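Local coordinates for nucleotidyltransferase-like protein (Exiguobacterium sibiricum, PDB 3C18), which is of unproven function but probably transfers nucleotidyl groups and carries a C-terminal helix-turn-helix domain, at residues Val260-Tyr273 with Gly278-Val290. Residues are numbered along the deposited sequence; the frame is centred on the assembly and turned at random.
Sequences VDFFIRKGLIRISY and GLGVELVTYEPVV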
loop_
_atom_site.group_PDB
_atom_site.type_symbol
_atom_site.label_atom_id
_atom_site.label_comp_id
_atom_site.label_asym_id
_atom_site.label_seq_id
_atom_site.Cartn_x
_atom_site.Cartn_y
_atom_site.Cartn_z
ATOM N N VAL A 260 6.978 16.384 8.434
ATOM C CA VAL A 260 7.828 17.398 9.022
ATOM C C VAL A 260 7.510 18.789 8.462
ATOM O O VAL A 260 7.425 19.770 9.195
ATOM C CB VAL A 260 9.317 17.037 8.907
ATOM C CG1 VAL A 260 10.168 18.262 9.118
ATOM C CG2 VAL A 260 9.663 15.958 9.925
ATOM N N ASP A 261 7.288 18.862 7.168
ATOM C CA ASP A 261 6.953 20.124 6.498
ATOM C C ASP A 261 5.695 20.690 7.097
ATOM O O ASP A 261 5.546 21.896 7.364
ATOM C CB ASP A 261 6.669 19.859 5.026
ATOM C CG ASP A 261 6.300 21.118 4.242
ATOM O OD1 ASP A 261 7.217 21.849 3.816
ATOM O OD2 ASP A 261 5.102 21.339 3.970
ATOM N N PHE A 262 4.762 19.783 7.319
ATOM C CA PHE A 262 3.472 20.169 7.854
ATOM C C PHE A 262 3.604 20.682 9.276
ATOM O O PHE A 262 3.118 21.729 9.617
ATOM C CB PHE A 262 2.530 19.005 7.836
ATOM C CG PHE A 262 1.175 19.351 8.311
ATOM C CD1 PHE A 262 0.329 20.025 7.509
ATOM C CD2 PHE A 262 0.759 18.991 9.548
ATOM C CE1 PHE A 262 -0.964 20.341 7.935
ATOM C CE2 PHE A 262 -0.532 19.301 9.988
ATOM C CZ PHE A 262 -1.382 19.964 9.174
ATOM N N PHE A 263 4.298 19.926 10.100
ATOM C CA PHE A 263 4.440 20.280 11.498
ATOM C C PHE A 263 5.205 21.613 11.665
ATOM O O PHE A 263 4.990 22.361 12.594
ATOM C CB PHE A 263 5.096 19.158 12.269
ATOM C CG PHE A 263 4.258 17.898 12.360
ATOM C CD1 PHE A 263 2.937 17.965 12.668
ATOM C CD2 PHE A 263 4.823 16.652 12.199
ATOM C CE1 PHE A 263 2.204 16.818 12.769
ATOM C CE2 PHE A 263 4.077 15.499 12.316
ATOM C CZ PHE A 263 2.779 15.593 12.599
ATOM N N ILE A 264 6.070 21.925 10.709
ATOM C CA ILE A 264 6.833 23.188 10.760
ATOM C C ILE A 264 5.854 24.308 10.537
ATOM O O ILE A 264 5.864 25.305 11.222
ATOM C CB ILE A 264 7.947 23.255 9.678
ATOM C CG1 ILE A 264 9.109 22.311 10.058
ATOM C CG2 ILE A 264 8.429 24.688 9.536
ATOM C CD1 ILE A 264 10.089 22.170 9.015
ATOM N N ARG A 265 4.951 24.113 9.597
ATOM C CA ARG A 265 3.975 25.162 9.261
ATOM C C ARG A 265 2.935 25.345 10.362
ATOM O O ARG A 265 2.310 26.371 10.452
ATOM C CB ARG A 265 3.289 24.850 7.946
ATOM C CG ARG A 265 4.210 25.053 6.768
ATOM C CD ARG A 265 3.524 24.795 5.443
ATOM N NE ARG A 265 3.366 23.366 5.209
ATOM C CZ ARG A 265 2.195 22.743 5.065
ATOM N NH1 ARG A 265 1.058 23.430 5.083
ATOM N NH2 ARG A 265 2.174 21.431 4.872
ATOM N N LYS A 266 2.763 24.349 11.202
ATOM C CA LYS A 266 1.783 24.414 12.289
ATOM C C LYS A 266 2.449 24.831 13.584
ATOM O O LYS A 266 1.818 24.906 14.647
ATOM C CB LYS A 266 1.115 23.060 12.505
ATOM C CG LYS A 266 0.254 22.634 11.365
ATOM C CD LYS A 266 -0.770 23.663 11.029
ATOM C CE LYS A 266 -1.365 23.419 9.664
ATOM N NZ LYS A 266 -2.014 24.633 9.144
ATOM N N GLY A 267 3.743 25.069 13.489
ATOM C CA GLY A 267 4.512 25.580 14.612
ATOM C C GLY A 267 4.947 24.555 15.617
ATOM O O GLY A 267 5.401 24.907 16.682
ATOM N N LEU A 268 4.870 23.279 15.262
ATOM C CA LEU A 268 5.204 22.195 16.223
ATOM C C LEU A 268 6.637 21.671 16.096
ATOM O O LEU A 268 7.153 20.969 16.951
ATOM C CB LEU A 268 4.238 21.039 16.037
ATOM C CG LEU A 268 2.796 21.387 16.427
ATOM C CD1 LEU A 268 1.853 20.246 16.017
ATOM C CD2 LEU A 268 2.743 21.645 17.922
ATOM N N ILE A 269 7.249 22.023 14.979
ATOM C CA ILE A 269 8.638 21.670 14.710
ATOM C C ILE A 269 9.348 22.922 14.270
ATOM O O ILE A 269 8.800 23.755 13.537
ATOM C CB ILE A 269 8.797 20.543 13.644
ATOM C CG1 ILE A 269 8.570 19.161 14.260
ATOM C CG2 ILE A 269 10.216 20.532 13.077
ATOM C CD1 ILE A 269 8.576 18.033 13.235
ATOM N N ARG A 270 10.558 23.076 14.770
ATOM C CA ARG A 270 11.402 24.222 14.461
ATOM C C ARG A 270 12.496 23.870 13.490
ATOM O O ARG A 270 13.269 23.007 13.730
ATOM C CB ARG A 270 12.048 24.776 15.755
ATOM C CG ARG A 270 12.923 26.028 15.536
ATOM C CD ARG A 270 13.261 26.744 16.866
ATOM N NE ARG A 270 13.462 25.773 17.942
ATOM C CZ ARG A 270 12.646 25.631 18.982
ATOM N NH1 ARG A 270 11.595 26.437 19.127
ATOM N NH2 ARG A 270 12.905 24.697 19.894
ATOM N N ILE A 271 12.550 24.600 12.397
ATOM C CA ILE A 271 13.591 24.403 11.363
ATOM C C ILE A 271 14.755 25.376 11.517
ATOM O O ILE A 271 14.580 26.578 11.706
ATOM C CB ILE A 271 12.978 24.490 9.904
ATOM C CG1 ILE A 271 14.017 24.101 8.880
ATOM C CG2 ILE A 271 12.450 25.865 9.611
ATOM C CD1 ILE A 271 13.472 23.934 7.480
ATOM N N SER A 272 15.964 24.825 11.473
ATOM C CA SER A 272 17.155 25.604 11.517
ATOM C C SER A 272 18.232 25.021 10.628
ATOM O O SER A 272 18.051 24.035 9.976
ATOM C CB SER A 272 17.693 25.713 12.951
ATOM O OG SER A 272 17.985 24.427 13.485
ATOM N N TYR A 273 19.341 25.708 10.600
ATOM C CA TYR A 273 20.412 25.402 9.698
ATOM C C TYR A 273 21.739 25.479 10.411
ATOM O O TYR A 273 22.028 26.474 11.038
ATOM C CB TYR A 273 20.387 26.399 8.571
ATOM C CG TYR A 273 19.059 26.486 7.856
ATOM C CD1 TYR A 273 18.749 25.628 6.834
ATOM C CD2 TYR A 273 18.105 27.416 8.246
ATOM C CE1 TYR A 273 17.518 25.710 6.165
ATOM C CE2 TYR A 273 16.888 27.495 7.607
ATOM C CZ TYR A 273 16.603 26.642 6.560
ATOM O OH TYR A 273 15.386 26.724 5.912
ATOM N N GLY A 278 34.334 24.829 8.686
ATOM C CA GLY A 278 35.327 24.747 7.638
ATOM C C GLY A 278 34.748 24.611 6.258
ATOM O O GLY A 278 35.470 24.607 5.288
ATOM N N LEU A 279 33.421 24.492 6.204
ATOM C CA LEU A 279 32.702 24.218 4.950
ATOM C C LEU A 279 31.584 25.189 4.729
ATOM O O LEU A 279 31.168 25.893 5.625
ATOM C CB LEU A 279 32.083 22.809 4.948
ATOM C CG LEU A 279 33.047 21.608 5.090
ATOM C CD1 LEU A 279 32.303 20.268 5.149
ATOM C CD2 LEU A 279 33.995 21.583 3.927
ATOM N N GLY A 280 31.069 25.185 3.512
ATOM C CA GLY A 280 30.001 26.113 3.139
ATOM C C GLY A 280 28.644 25.510 3.287
ATOM O O GLY A 280 27.625 26.224 3.442
ATOM N N VAL A 281 28.625 24.183 3.303
ATOM C CA VAL A 281 27.363 23.418 3.473
ATOM C C VAL A 281 26.773 23.507 4.859
ATOM O O VAL A 281 27.485 23.462 5.874
ATOM C CB VAL A 281 27.512 21.948 3.045
ATOM C CG1 VAL A 281 28.249 21.146 4.122
ATOM C CG2 VAL A 281 26.157 21.317 2.730
ATOM N N GLU A 282 25.447 23.712 4.870
ATOM C CA GLU A 282 24.620 23.650 6.060
ATOM C C GLU A 282 23.695 22.446 5.989
ATOM O O GLU A 282 23.180 22.071 4.948
ATOM C CB GLU A 282 23.745 24.876 6.231
ATOM C CG GLU A 282 24.501 26.159 6.392
ATOM C CD GLU A 282 23.625 27.356 6.192
ATOM O OE1 GLU A 282 23.340 27.664 5.026
ATOM O OE2 GLU A 282 23.221 27.992 7.176
ATOM N N LEU A 283 23.569 21.788 7.124
ATOM C CA LEU A 283 22.599 20.726 7.290
ATOM C C LEU A 283 21.374 21.356 7.888
ATOM O O LEU A 283 21.474 22.144 8.798
ATOM C CB LEU A 283 23.106 19.636 8.252
ATOM C CG LEU A 283 23.964 18.533 7.597
ATOM C CD1 LEU A 283 24.736 19.113 6.467
ATOM C CD2 LEU A 283 24.880 17.968 8.608
ATOM N N VAL A 284 20.219 21.015 7.323
ATOM C CA VAL A 284 18.943 21.428 7.866
ATOM C C VAL A 284 18.665 20.555 9.054
ATOM O O VAL A 284 18.912 19.353 9.011
ATOM C CB VAL A 284 17.824 21.281 6.853
ATOM C CG1 VAL A 284 16.585 21.954 7.358
ATOM C CG2 VAL A 284 18.321 21.862 5.483
ATOM N N THR A 285 18.165 21.180 10.129
ATOM C CA THR A 285 17.898 20.469 11.384
ATOM C C THR A 285 16.518 20.823 11.905
ATOM O O THR A 285 15.943 21.876 11.560
ATOM C CB THR A 285 18.988 20.738 12.459
ATOM O OG1 THR A 285 18.923 22.095 12.890
ATOM C CG2 THR A 285 20.379 20.484 11.911
ATOM N N TYR A 286 15.960 19.857 12.603
ATOM C CA TYR A 286 14.568 19.885 13.050
ATOM C C TYR A 286 14.455 19.517 14.499
ATOM O O TYR A 286 15.150 18.607 15.007
ATOM C CB TYR A 286 13.748 18.892 12.252
ATOM C CG TYR A 286 13.879 19.077 10.765
ATOM C CD1 TYR A 286 13.174 20.044 10.110
ATOM C CD2 TYR A 286 14.770 18.310 10.029
ATOM C CE1 TYR A 286 13.304 20.219 8.748
ATOM C CE2 TYR A 286 14.897 18.483 8.658
ATOM C CZ TYR A 286 14.141 19.448 8.022
ATOM O OH TYR A 286 14.237 19.669 6.655
ATOM N N GLU A 287 13.581 20.238 15.184
ATOM C CA GLU A 287 13.429 20.011 16.621
ATOM C C GLU A 287 11.980 20.250 17.047
ATOM O O GLU A 287 11.402 21.221 16.627
ATOM C CB GLU A 287 14.328 20.992 17.385
ATOM C CG GLU A 287 14.611 20.600 18.827
ATOM C CD GLU A 287 15.598 21.563 19.499
ATOM O OE1 GLU A 287 15.787 22.686 18.960
ATOM O OE2 GLU A 287 16.191 21.167 20.540
ATOM N N PRO A 288 11.415 19.368 17.874
ATOM C CA PRO A 288 10.059 19.663 18.325
ATOM C C PRO A 288 10.047 20.871 19.245
ATOM O O PRO A 288 10.926 21.047 20.093
ATOM C CB PRO A 288 9.631 18.398 19.085
ATOM C CG PRO A 288 10.786 17.449 19.013
ATOM C CD PRO A 288 12.003 18.230 18.589
ATOM N N VAL A 289 9.054 21.713 19.014
ATOM C CA VAL A 289 8.849 22.924 19.794
ATOM C C VAL A 289 8.137 22.589 21.098
ATOM O O VAL A 289 7.335 21.643 21.191
ATOM C CB VAL A 289 8.037 23.975 19.002
ATOM C CG1 VAL A 289 7.593 25.107 19.892
ATOM C CG2 VAL A 289 8.868 24.495 17.866
ATOM N N VAL A 290 8.443 23.400 22.098
ATOM C CA VAL A 290 7.838 23.282 23.431
ATOM C C VAL A 290 8.568 22.220 24.222
ATOM O O VAL A 290 9.344 22.535 25.126
ATOM C CB VAL A 290 6.336 22.887 23.374
ATOM O OXT VAL A 290 8.384 21.028 23.948
HETATM O O HOH W 1 6.152 19.852 19.370
HETATM O O HOH W 2 15.913 23.020 14.456
HETATM O O HOH W 3 16.117 24.350 16.811
HETATM O O HOH W 4 23.884 28.729 9.552
#
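Tyr-286 sets its CG opposite its own carbonyl carbon (chi1 -53°), and Val-260 turns CG1 away from its backbone N (chi1 162°); together these torsions lay the valine methyl over one face of the tyrosine ring. This CH-pi contact measures 4.0 Å from Val-260 CG1 to the centroid of the Tyr-286 ring. Ile-264 CD1 arrives at the ring edge, 3.8 Å from Tyr-286 CE1, while Ile-271 lies alongside the ring and also packs on Val-284 CG1. Helix 253-265 is thereby seated against the antiparallel hairpin of strands 269-275 and 281-288, consistent with the wing of a winged helix-turn-helix domain. Tyr-286 OH hydrogen-bonds His-57 ND1 of the second subunit. With the ring gone, as in an alanine here, Val-260 and Ile-264 would probably face a gap and that histidine would lose its partner. Paired backbone bonds join Arg-270 to Glu-287 and Ser-272 to Thr-285; just past the strand ends, Val-289 N donates to Leu-268 O (2.9 Å). On the hairpin face bearing Arg-270 and Ser-272, the contacts are mainly polar. The hydroxyls Ser-272 OG and Thr-285 OG1 are hydrogen-bonded at 2.6 Å, and a water joins the serine hydroxyl to Arg-270 O. Arg-270 NH2 makes a long salt bridge with Glu-287 OE1 (3.6 Å), the carboxylate plane turned 83° from the guanidinium; a second water links Arg-270 NE to the same oxygen, and Val-289 CG2 covers one guanidinium face. Within this contact the helix meets the hairpin through apolar groups round one tyrosine, whereas the long, water-assisted ion pair probably adds less than the backbone ladder to joining the strands.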